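Local structure of putative 2,5-diketo-D-gluconic acid reductase B (Sinorhizobium meliloti, 3UP8) at residues 62-67 against 88-93; 68-73 against 93-98; 74-79 against 115-120; 125-130 against 138-143. The protein probably reduces methylglyoxal to hydroxyacetone with NADPH, as an aldo/keto reductase with a TIM-barrel fold. All blocks are in the same frame, centred on the assembly; numbering follows the deposited sequence.

Contact 1. Residues 62-67 against 88-93; sequences RHVDTA and ADVFLT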
# COMPACT_ATOMS: atom_id res chain seq x y z
N ARG A 62 0.49 -2.33 12.60
CA ARG A 62 -0.51 -1.31 12.92
C ARG A 62 -1.09 -0.63 11.67
O ARG A 62 -1.72 0.42 11.76
CB ARG A 62 0.09 -0.25 13.84
CG ARG A 62 0.42 -0.73 15.25
CD ARG A 62 -0.84 -1.12 16.05
NE ARG A 62 -0.49 -1.55 17.39
CZ ARG A 62 -0.21 -2.81 17.74
NH1 ARG A 62 -0.25 -3.77 16.84
NH2 ARG A 62 0.11 -3.09 18.99
N HIS A 63 -0.84 -1.22 10.51
CA HIS A 63 -1.31 -0.70 9.25
C HIS A 63 -1.91 -1.90 8.55
O HIS A 63 -1.25 -2.92 8.38
CB HIS A 63 -0.12 -0.07 8.49
CG HIS A 63 -0.41 0.29 7.06
ND1 HIS A 63 0.58 0.75 6.21
CD2 HIS A 63 -1.54 0.24 6.32
CE1 HIS A 63 0.06 0.96 5.01
NE2 HIS A 63 -1.22 0.67 5.06
N VAL A 64 -3.19 -1.82 8.21
CA VAL A 64 -3.87 -2.90 7.51
C VAL A 64 -4.50 -2.34 6.23
O VAL A 64 -5.17 -1.31 6.28
CB VAL A 64 -4.99 -3.55 8.37
CG1 VAL A 64 -5.64 -4.68 7.59
CG2 VAL A 64 -4.41 -4.10 9.70
N ASP A 65 -4.25 -3.02 5.12
CA ASP A 65 -4.69 -2.59 3.80
C ASP A 65 -5.62 -3.59 3.13
O ASP A 65 -5.28 -4.77 2.95
CB ASP A 65 -3.48 -2.31 2.91
CG ASP A 65 -3.87 -1.81 1.53
OD1 ASP A 65 -4.25 -2.65 0.68
OD2 ASP A 65 -3.79 -0.58 1.31
N THR A 66 -6.80 -3.10 2.72
CA THR A 66 -7.80 -3.94 2.05
C THR A 66 -8.47 -3.15 0.90
O THR A 66 -8.00 -2.06 0.55
CB THR A 66 -8.81 -4.53 3.09
OG1 THR A 66 -9.67 -5.50 2.47
CG2 THR A 66 -9.64 -3.41 3.75
N ALA A 67 -9.51 -3.72 0.29
CA ALA A 67 -10.18 -3.12 -0.87
C ALA A 67 -11.56 -3.72 -0.99
O ALA A 67 -11.77 -4.86 -0.60
CB ALA A 67 -9.40 -3.37 -2.15
N ALA A 88 -7.98 3.76 17.27
CA ALA A 88 -7.11 4.91 17.01
C ALA A 88 -5.64 4.52 16.78
O ALA A 88 -4.87 5.31 16.24
CB ALA A 88 -7.22 5.94 18.15
N ASP A 89 -5.28 3.30 17.17
CA ASP A 89 -3.90 2.81 17.02
C ASP A 89 -3.67 2.07 15.70
O ASP A 89 -2.52 1.74 15.38
CB ASP A 89 -3.51 1.88 18.18
CG ASP A 89 -3.43 2.60 19.52
OD1 ASP A 89 -3.41 3.86 19.56
OD2 ASP A 89 -3.38 1.90 20.54
N VAL A 90 -4.74 1.77 14.97
CA VAL A 90 -4.60 1.07 13.70
C VAL A 90 -4.81 2.04 12.55
O VAL A 90 -5.69 2.90 12.61
CB VAL A 90 -5.57 -0.13 13.57
CG1 VAL A 90 -5.43 -0.82 12.21
CG2 VAL A 90 -5.32 -1.16 14.68
N PHE A 91 -4.00 1.91 11.51
CA PHE A 91 -4.18 2.68 10.28
C PHE A 91 -4.84 1.76 9.26
O PHE A 91 -4.24 0.79 8.80
CB PHE A 91 -2.84 3.19 9.76
CG PHE A 91 -2.97 4.18 8.65
CD1 PHE A 91 -2.86 5.53 8.89
CD2 PHE A 91 -3.25 3.74 7.35
CE1 PHE A 91 -3.00 6.47 7.85
CE2 PHE A 91 -3.40 4.67 6.31
CZ PHE A 91 -3.27 6.03 6.57
N LEU A 92 -6.09 2.08 8.90
CA LEU A 92 -6.88 1.17 8.08
C LEU A 92 -7.18 1.80 6.73
O LEU A 92 -7.73 2.89 6.66
CB LEU A 92 -8.18 0.75 8.81
CG LEU A 92 -9.20 -0.13 8.05
CD1 LEU A 92 -8.66 -1.52 7.64
CD2 LEU A 92 -10.52 -0.27 8.84
N THR A 93 -6.83 1.09 5.66
CA THR A 93 -7.03 1.56 4.30
C THR A 93 -7.99 0.66 3.56
O THR A 93 -7.85 -0.56 3.63
CB THR A 93 -5.69 1.51 3.55
OG1 THR A 93 -4.76 2.36 4.22
CG2 THR A 93 -5.84 1.93 2.06
O HOH W 1 -2.50 1.37 2.70

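Contact 2. Residues 68-73 against 93-98; sequences QIYGNE and TTKVWV. With ACT (acetate ion), chain C.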
# COMPACT_ATOMS: atom_id res chain seq x y z
N GLN A 68 -12.49 -2.97 -1.56
CA GLN A 68 -13.83 -3.51 -1.83
C GLN A 68 -13.75 -4.78 -2.67
O GLN A 68 -14.40 -5.78 -2.34
CB GLN A 68 -14.69 -2.45 -2.52
CG GLN A 68 -15.11 -1.35 -1.58
CD GLN A 68 -15.75 -0.14 -2.28
OE1 GLN A 68 -15.85 -0.08 -3.50
NE2 GLN A 68 -16.21 0.80 -1.48
N ILE A 69 -12.92 -4.76 -3.72
CA ILE A 69 -12.85 -5.88 -4.68
C ILE A 69 -12.21 -7.14 -4.13
O ILE A 69 -12.46 -8.22 -4.67
CB ILE A 69 -12.16 -5.48 -6.01
CG1 ILE A 69 -12.48 -6.49 -7.13
CG2 ILE A 69 -10.64 -5.34 -5.84
CD1 ILE A 69 -13.96 -6.60 -7.48
N TYR A 70 -11.37 -7.03 -3.10
CA TYR A 70 -10.73 -8.24 -2.54
C TYR A 70 -11.74 -9.16 -1.89
O TYR A 70 -11.49 -10.34 -1.78
CB TYR A 70 -9.65 -7.94 -1.48
CG TYR A 70 -8.56 -6.98 -1.88
CD1 TYR A 70 -8.22 -6.77 -3.22
CD2 TYR A 70 -7.84 -6.31 -0.90
CE1 TYR A 70 -7.20 -5.87 -3.56
CE2 TYR A 70 -6.83 -5.42 -1.23
CZ TYR A 70 -6.52 -5.20 -2.55
OH TYR A 70 -5.51 -4.30 -2.84
N GLY A 71 -12.88 -8.63 -1.46
CA GLY A 71 -13.91 -9.46 -0.85
C GLY A 71 -13.60 -9.93 0.56
O GLY A 71 -14.23 -10.86 1.06
N ASN A 72 -12.63 -9.31 1.22
CA ASN A 72 -12.28 -9.74 2.59
C ASN A 72 -12.39 -8.64 3.65
O ASN A 72 -11.87 -8.78 4.76
CB ASN A 72 -10.87 -10.36 2.60
CG ASN A 72 -9.81 -9.43 2.02
OD1 ASN A 72 -9.97 -8.21 2.02
ND2 ASN A 72 -8.72 -10.00 1.52
N GLU A 73 -13.08 -7.54 3.32
CA GLU A 73 -13.25 -6.44 4.28
C GLU A 73 -13.94 -6.89 5.58
O GLU A 73 -13.54 -6.47 6.68
CB GLU A 73 -14.06 -5.29 3.68
CG GLU A 73 -13.29 -4.37 2.75
CD GLU A 73 -14.21 -3.39 2.02
OE1 GLU A 73 -15.31 -3.82 1.55
OE2 GLU A 73 -13.86 -2.19 1.92
N THR A 93 -6.83 1.09 5.66
CA THR A 93 -7.03 1.56 4.30
C THR A 93 -7.99 0.66 3.56
O THR A 93 -7.85 -0.56 3.63
CB THR A 93 -5.69 1.51 3.55
OG1 THR A 93 -4.76 2.36 4.22
CG2 THR A 93 -5.84 1.93 2.06
N THR A 94 -8.97 1.24 2.86
CA THR A 94 -9.69 0.48 1.83
C THR A 94 -9.70 1.24 0.50
O THR A 94 -9.16 2.36 0.41
CB THR A 94 -11.09 -0.05 2.29
OG1 THR A 94 -11.55 -1.06 1.37
CG2 THR A 94 -12.13 1.09 2.42
N LYS A 95 -10.28 0.63 -0.52
CA LYS A 95 -10.23 1.17 -1.88
C LYS A 95 -11.60 1.04 -2.53
O LYS A 95 -12.25 -0.00 -2.43
CB LYS A 95 -9.20 0.41 -2.72
CG LYS A 95 -7.82 0.26 -2.05
CD LYS A 95 -6.81 -0.44 -2.96
CE LYS A 95 -5.53 -0.81 -2.21
NZ LYS A 95 -5.70 -1.97 -1.26
N VAL A 96 -12.03 2.10 -3.19
CA VAL A 96 -13.26 2.08 -3.98
C VAL A 96 -13.04 1.38 -5.33
O VAL A 96 -12.18 1.78 -6.11
CB VAL A 96 -13.80 3.50 -4.20
CG1 VAL A 96 -15.10 3.48 -4.98
CG2 VAL A 96 -13.96 4.19 -2.87
N TRP A 97 -13.82 0.33 -5.57
CA TRP A 97 -13.76 -0.43 -6.81
C TRP A 97 -14.39 0.39 -7.93
O TRP A 97 -15.32 1.17 -7.72
CB TRP A 97 -14.50 -1.77 -6.67
CG TRP A 97 -14.41 -2.64 -7.91
CD1 TRP A 97 -15.45 -3.14 -8.64
CD2 TRP A 97 -13.22 -3.06 -8.57
NE1 TRP A 97 -14.98 -3.87 -9.70
CE2 TRP A 97 -13.61 -3.83 -9.69
CE3 TRP A 97 -11.84 -2.87 -8.32
CZ2 TRP A 97 -12.68 -4.41 -10.56
CZ3 TRP A 97 -10.91 -3.46 -9.19
CH2 TRP A 97 -11.34 -4.22 -10.29
N VAL A 98 -13.85 0.21 -9.14
CA VAL A 98 -14.23 1.04 -10.28
C VAL A 98 -15.73 0.96 -10.62
O VAL A 98 -16.27 1.89 -11.19
CB VAL A 98 -13.38 0.72 -11.54
CG1 VAL A 98 -11.86 0.90 -11.25
CG2 VAL A 98 -13.65 -0.69 -12.06
C ACT C . -4.22 -4.66 -6.01
O ACT C . -3.82 -4.42 -4.85
OXT ACT C . -5.45 -4.71 -6.14
CH3 ACT C . -3.31 -4.86 -7.18
O HOH W 2 -11.74 -2.35 -4.66

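Contact 3. Residues 74-79 against 115-120; sequences AEVGEA and RKLRTD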
# COMPACT_ATOMS: atom_id res chain seq x y z
N ALA A 74 -14.96 -7.74 5.44
CA ALA A 74 -15.67 -8.28 6.61
C ALA A 74 -14.71 -8.94 7.61
O ALA A 74 -14.80 -8.71 8.82
CB ALA A 74 -16.78 -9.27 6.17
N GLU A 75 -13.79 -9.74 7.10
CA GLU A 75 -12.86 -10.48 7.96
C GLU A 75 -11.79 -9.56 8.53
O GLU A 75 -11.37 -9.74 9.67
CB GLU A 75 -12.26 -11.66 7.17
CG GLU A 75 -13.29 -12.76 6.83
CD GLU A 75 -14.06 -12.53 5.53
OE1 GLU A 75 -13.97 -11.43 4.92
OE2 GLU A 75 -14.76 -13.47 5.09
N VAL A 76 -11.37 -8.55 7.75
CA VAL A 76 -10.48 -7.52 8.28
C VAL A 76 -11.14 -6.85 9.49
O VAL A 76 -10.51 -6.70 10.53
CB VAL A 76 -10.08 -6.45 7.21
CG1 VAL A 76 -9.40 -5.25 7.87
CG2 VAL A 76 -9.16 -7.06 6.15
N GLY A 77 -12.40 -6.44 9.33
CA GLY A 77 -13.17 -5.80 10.40
C GLY A 77 -13.28 -6.67 11.65
O GLY A 77 -13.05 -6.20 12.76
N GLU A 78 -13.58 -7.95 11.45
CA GLU A 78 -13.69 -8.90 12.57
C GLU A 78 -12.35 -9.07 13.29
O GLU A 78 -12.28 -8.99 14.52
CB GLU A 78 -14.18 -10.27 12.07
CG GLU A 78 -14.48 -11.27 13.20
CD GLU A 78 -14.96 -12.62 12.69
OE1 GLU A 78 -15.72 -12.64 11.70
OE2 GLU A 78 -14.57 -13.65 13.28
N ALA A 79 -11.29 -9.31 12.53
CA ALA A 79 -9.94 -9.49 13.08
C ALA A 79 -9.48 -8.30 13.91
O ALA A 79 -8.97 -8.46 15.01
CB ALA A 79 -8.94 -9.81 11.97
N ARG A 115 -19.64 -0.73 7.13
CA ARG A 115 -20.42 -1.78 7.79
C ARG A 115 -19.60 -3.06 7.92
O ARG A 115 -19.62 -3.69 8.99
CB ARG A 115 -21.75 -2.05 7.07
CG ARG A 115 -22.76 -0.92 7.22
CD ARG A 115 -24.16 -1.29 6.70
NE ARG A 115 -24.26 -1.21 5.24
CZ ARG A 115 -24.53 -0.09 4.56
NH1 ARG A 115 -24.72 1.06 5.19
NH2 ARG A 115 -24.60 -0.13 3.24
N LYS A 116 -18.89 -3.44 6.85
CA LYS A 116 -18.07 -4.65 6.86
C LYS A 116 -16.87 -4.52 7.80
O LYS A 116 -16.52 -5.46 8.53
CB LYS A 116 -17.59 -5.03 5.45
CG LYS A 116 -18.73 -5.37 4.46
CD LYS A 116 -18.16 -6.06 3.23
CE LYS A 116 -19.25 -6.62 2.31
NZ LYS A 116 -19.66 -5.65 1.23
N LEU A 117 -16.27 -3.33 7.80
CA LEU A 117 -15.07 -3.06 8.60
C LEU A 117 -15.36 -2.76 10.08
O LEU A 117 -14.43 -2.62 10.88
CB LEU A 117 -14.26 -1.91 7.97
CG LEU A 117 -13.65 -2.25 6.61
CD1 LEU A 117 -13.18 -0.95 5.93
CD2 LEU A 117 -12.49 -3.24 6.75
N ARG A 118 -16.65 -2.67 10.43
CA ARG A 118 -17.09 -2.44 11.81
C ARG A 118 -16.45 -1.21 12.46
O ARG A 118 -15.99 -1.24 13.62
CB ARG A 118 -16.91 -3.71 12.67
CG ARG A 118 -17.79 -4.86 12.16
CD ARG A 118 -17.79 -6.07 13.11
NE ARG A 118 -18.69 -7.11 12.60
CZ ARG A 118 -18.62 -8.40 12.91
NH1 ARG A 118 -17.69 -8.85 13.75
NH2 ARG A 118 -19.48 -9.25 12.37
N THR A 119 -16.41 -0.12 11.71
CA THR A 119 -15.86 1.14 12.20
C THR A 119 -16.58 2.29 11.47
O THR A 119 -17.12 2.07 10.39
CB THR A 119 -14.31 1.22 12.03
OG1 THR A 119 -13.83 2.51 12.45
CG2 THR A 119 -13.89 0.96 10.57
N ASP A 120 -16.61 3.47 12.07
CA ASP A 120 -17.29 4.61 11.42
C ASP A 120 -16.41 5.39 10.43
O ASP A 120 -16.89 6.31 9.77
CB ASP A 120 -17.90 5.55 12.46
CG ASP A 120 -16.87 6.39 13.21
OD1 ASP A 120 -15.74 5.93 13.48
OD2 ASP A 120 -17.20 7.54 13.53
O HOH W 3 -17.19 -7.89 9.69
O HOH W 4 -12.95 -3.25 13.16

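Contact 4. Residues 125-130 against 138-143; sequences LLLHWP and ERIGAL. With ACT (acetate ion), chain C.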
# COMPACT_ATOMS: atom_id res chain seq x y z
N LEU A 125 -8.71 6.18 2.10
CA LEU A 125 -9.56 5.65 1.04
C LEU A 125 -8.94 5.99 -0.30
O LEU A 125 -8.63 7.15 -0.56
CB LEU A 125 -10.98 6.21 1.12
CG LEU A 125 -12.01 5.66 0.11
CD1 LEU A 125 -12.31 4.19 0.41
CD2 LEU A 125 -13.31 6.48 0.10
N LEU A 126 -8.74 4.97 -1.13
CA LEU A 126 -8.11 5.15 -2.43
C LEU A 126 -9.09 4.85 -3.55
O LEU A 126 -10.00 4.03 -3.43
CB LEU A 126 -6.89 4.23 -2.58
CG LEU A 126 -5.87 4.13 -1.44
CD1 LEU A 126 -4.76 3.15 -1.82
CD2 LEU A 126 -5.27 5.50 -1.10
N LEU A 127 -8.88 5.53 -4.67
CA LEU A 127 -9.42 5.10 -5.94
C LEU A 127 -8.51 3.98 -6.39
O LEU A 127 -7.28 4.16 -6.54
CB LEU A 127 -9.42 6.27 -6.95
CG LEU A 127 -10.11 7.56 -6.48
CD1 LEU A 127 -9.88 8.72 -7.46
CD2 LEU A 127 -11.63 7.33 -6.24
N HIS A 128 -9.11 2.81 -6.64
CA HIS A 128 -8.33 1.59 -6.87
C HIS A 128 -7.56 1.59 -8.20
O HIS A 128 -6.41 1.18 -8.25
CB HIS A 128 -9.23 0.35 -6.75
CG HIS A 128 -8.51 -0.90 -6.36
ND1 HIS A 128 -9.12 -1.93 -5.69
CD2 HIS A 128 -7.22 -1.27 -6.53
CE1 HIS A 128 -8.25 -2.90 -5.47
NE2 HIS A 128 -7.08 -2.52 -5.96
N TRP A 129 -8.21 2.08 -9.26
CA TRP A 129 -7.63 2.13 -10.59
C TRP A 129 -8.08 3.41 -11.27
O TRP A 129 -9.18 3.89 -10.99
CB TRP A 129 -8.07 0.92 -11.42
CG TRP A 129 -7.40 -0.35 -10.99
CD1 TRP A 129 -7.85 -1.24 -10.07
CD2 TRP A 129 -6.14 -0.85 -11.44
NE1 TRP A 129 -6.95 -2.27 -9.92
CE2 TRP A 129 -5.89 -2.04 -10.75
CE3 TRP A 129 -5.19 -0.40 -12.38
CZ2 TRP A 129 -4.73 -2.80 -10.95
CZ3 TRP A 129 -4.04 -1.16 -12.58
CH2 TRP A 129 -3.82 -2.34 -11.85
N PRO A 130 -7.25 3.98 -12.17
CA PRO A 130 -7.59 5.22 -12.89
C PRO A 130 -8.58 5.05 -14.05
O PRO A 130 -9.34 5.98 -14.35
CB PRO A 130 -6.25 5.70 -13.43
CG PRO A 130 -5.47 4.43 -13.63
CD PRO A 130 -5.86 3.55 -12.46
N GLU A 138 -15.40 13.91 -10.79
CA GLU A 138 -16.53 13.30 -10.08
C GLU A 138 -16.02 12.33 -9.00
O GLU A 138 -16.54 12.31 -7.89
CB GLU A 138 -17.48 12.58 -11.04
CG GLU A 138 -18.73 12.03 -10.36
CD GLU A 138 -19.74 11.40 -11.33
OE1 GLU A 138 -19.74 11.76 -12.54
OE2 GLU A 138 -20.53 10.53 -10.90
N ARG A 139 -15.01 11.53 -9.32
CA ARG A 139 -14.44 10.57 -8.35
C ARG A 139 -13.72 11.32 -7.24
O ARG A 139 -13.87 11.00 -6.07
CB ARG A 139 -13.48 9.61 -9.03
CG ARG A 139 -14.13 8.79 -10.11
CD ARG A 139 -13.07 7.99 -10.86
NE ARG A 139 -12.76 8.57 -12.15
CZ ARG A 139 -11.73 8.20 -12.91
NH1 ARG A 139 -10.88 7.27 -12.49
NH2 ARG A 139 -11.53 8.79 -14.08
N ILE A 140 -12.95 12.33 -7.63
CA ILE A 140 -12.18 13.11 -6.67
C ILE A 140 -13.16 13.88 -5.79
O ILE A 140 -12.95 14.00 -4.57
CB ILE A 140 -11.18 14.08 -7.38
CG1 ILE A 140 -10.07 13.31 -8.13
CG2 ILE A 140 -10.60 15.09 -6.41
CD1 ILE A 140 -9.09 12.52 -7.24
N GLY A 141 -14.24 14.40 -6.40
CA GLY A 141 -15.29 15.07 -5.63
C GLY A 141 -15.90 14.18 -4.55
O GLY A 141 -16.14 14.62 -3.42
N ALA A 142 -16.18 12.93 -4.92
CA ALA A 142 -16.75 11.96 -3.98
C ALA A 142 -15.75 11.61 -2.87
O ALA A 142 -16.16 11.49 -1.72
CB ALA A 142 -17.20 10.73 -4.69
N LEU A 143 -14.46 11.47 -3.21
CA LEU A 143 -13.43 11.29 -2.17
C LEU A 143 -13.46 12.41 -1.15
O LEU A 143 -13.46 12.16 0.07
CB LEU A 143 -12.01 11.22 -2.76
CG LEU A 143 -11.45 9.91 -3.30
CD1 LEU A 143 -10.07 10.22 -3.92
CD2 LEU A 143 -11.35 8.83 -2.21
C ACT C . -4.22 -4.66 -6.01
O ACT C . -3.82 -4.42 -4.85
OXT ACT C . -5.45 -4.71 -6.14
CH3 ACT C . -3.31 -4.86 -7.18

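Contact 1. Residues 62-67 against 88-93
His-63 and Phe-91 both swing CG to the side opposite the backbone N (chi1 169° and -170°), which sets their side chains next to each other and pointing the same way. The edge of the Phe-91 ring is directed at the face of the His-63 imidazole. This is a T-shaped pair with planes at 72° and centroids 5.5 Å apart. His-63 ND1 is held by the carbonyl of Pro-35.

Thr-93 sets CG2 opposite its backbone N, and this methyl lies 3.3 Å from Asp-65 OD2. One water ties three side chains together on this face. It donates to Asp-65 OD2 at 2.7 Å, and it also bonds His-63 NE2, lying in the plane of that ring, and Thr-93 OG1. The other carboxylate oxygen, OD1, is in a salt bridge with Lys-95.

The backbones are neighbouring parallel strands of the barrel. Val-64 is bonded on both sides: its N to Phe-91 O at 2.9 Å and its O to Thr-93 N at 3.0 Å. Arg-62 O and Phe-91 N start the series at 2.7 Å. Thr-66 N and Thr-93 O close it at 2.9 Å. On the outer face Val-64 CB meets Leu-92 CD1 at 4.3 Å, and both residues pack against Val-76 of helix 73-83.

Asp-65, Thr-93 and the aromatic pair face the barrel interior; Val-64 and Leu-92 face the helix layer. Within the barrel, the shared water and the Lys-95 salt bridge occupy both oxygens of Asp-65. They probably fix the rotation of its carboxylate beside the predicted active site.

Contact 2. Residues 68-73 against 93-98
Gln-68 meets the end of strand 91-96 through two hydrogen bonds, one from its backbone and one through its side chain. Gln-68 N donates to Lys-95 O at 3.1 Å. The extended side chain runs past that carbonyl, and Gln-68 OE1 accepts from Trp-97 N at 2.9 Å, with the donor 46° above the amide carbonyl plane. OE1 also takes Asn-100 ND2. A water links Ile-69 N to Lys-95 O.

Two bonds are between side chains. Thr-94 OG1 donates to Glu-73 OE2 at 2.6 Å, from the anti side, 29° out of the carboxylate plane; Ser-113 meets the same oxygen. Lys-95 NZ, the salt-bridge partner of Asp-65, donates to Tyr-70 OH at 2.8 Å and also bonds Thr-66 O. Tyr-70 OH in turn donates to the acetate O at 2.6 Å.

The apolar part is Ile-69 over one face of the Trp-97 indole. Ile-69 CD1 sits 3.6 Å from the centroid of the five-membered ring of Trp-97, and Ile-69 CB lies 3.5 Å from Trp-97 CE3. Val-98 CG2 covers the opposite face.

Tyr-70 is the predicted proton donor and Lys-95 the predicted residue that lowers its pKa. Their pairing is that of the aldo/keto reductase active site, at the C-terminal mouth of the TIM barrel.

Contact 3. Residues 74-79 against 115-120
Val-76 and Leu-117 lie side by side and point the same way, toward the barrel wall. Val-76 CG1 meets Leu-117 CD2 at 3.9 Å, and both side chains reach Leu-92 of strand 91-96. This is the apolar, inner edge of a contact between helix 73-83 and the C-terminal end of helix 103-117, neighbouring helices in the outer layer of the TIM barrel.

On the outer edge Glu-78 CG stands opposite the backbone N (chi1 -173°), which lays its chain alongside Arg-118. Glu-78 CG comes to 4.1 Å from Arg-118 NH1. The carboxylate and guanidinium planes are only 14° apart. The charged atoms nevertheless do not touch: Glu-78 OE1 stays 4.7 Å from Arg-118 NH1. Glu-78 OE2 makes its salt bridge with Lys-82, and Arg-118 NH1 bonds Gln-81; both partners lie on helix 73-83.

Between the two edges the backbones come close. Gly-77, having no side chain, lets its CA approach Leu-117 O to 3.5 Å. The Ala-74 CA-H group is directed at Lys-116 O, with an angle of 162° at the hydrogen.

Two waters bridge carbonyls between the segments. One donates to Ala-74 O at 2.7 Å and Lys-116 O at 2.8 Å, and sits over a face of the Arg-118 guanidinium. The other donates to Gly-77 O at 3.0 Å and Leu-117 O at 2.8 Å.

No direct hydrogen bond links the segments. Water carries the polar link and probably satisfies Lys-116 O and Leu-117 O, where no further helical turn follows.

Contact 4. Residues 125-130 against 138-143
Strand 125-127, with Leu-125 and Leu-127 facing Leu-143 and Arg-139, runs antiparallel to helix 138-143 at 176°, their axes 9.8 Å apart.

Leu-127 is the main apolar piece. Its first torsion puts CG opposite the carbonyl carbon (chi1 -53°), and the branch reaches up to the helix. Leu-127 CG lies 3.7 Å from Leu-143 CD1. Leu-127 CD1 lies 3.9 Å from Ile-140 CD1, where the two side chains cross at about a right angle. Arg-139 CB also rests on Leu-127 CD1, at 4.0 Å. One turn further along the helix from Arg-139, Leu-143 turns its other methyl to the strand: Leu-143 CD2 packs on Leu-125 CD2 at 3.8 Å.

This is the strand-to-helix half of a beta-alpha-beta unit of the TIM barrel, made by strand 122-127, helix 136-148 and strand 152-158. The leucines fill the layer between barrel and helix, and Phe-106 of helix 103-117 packs against both Leu-127 and Leu-143.

Beyond the strand the contact becomes polar. The Arg-139 chain bends at chi3, and Arg-139 NH1 donates to Pro-130 O at 2.7 Å. The donor lies 41° above the carbonyl plane, and the oxygen is near the edge of the guanidinium. A weak bond from NH2 to Val-134 O adds a second hold. The loop between strand and helix is thereby tied back to the helix.

His-128, the predicted substrate-binding residue, follows the strand directly, and its NE2 donates to the acetate OXT at 2.7 Å.

Overall arrangement
Contacts 1, 2 and 4 follow neighbouring strands; contact 3 packs helices outside the barrel. Contacts 1 and 2 share Thr-93, and Asp-65 OD1 lies 2.5 Å from Lys-95 NZ, joining the barrel interior to the predicted proton donor Tyr-70 and its partner Lys-95. Contacts 2 and 4, centres 12 Å apart, both reach the acetate. It probably comes from the crystallisation liquor and lies between predicted proton donor and predicted substrate-binding residue, consistent with the substrate pocket. Val-96 N and Leu-126 O, 2.8 Å apart, probably hydrogen-bond their strands. Contact 3 backs contact 1: Val-76 CG1 lies 3.8 Å from Leu-92 CD1. Contacts 3 and 4 do not touch, nearest atoms about 8 Å apart.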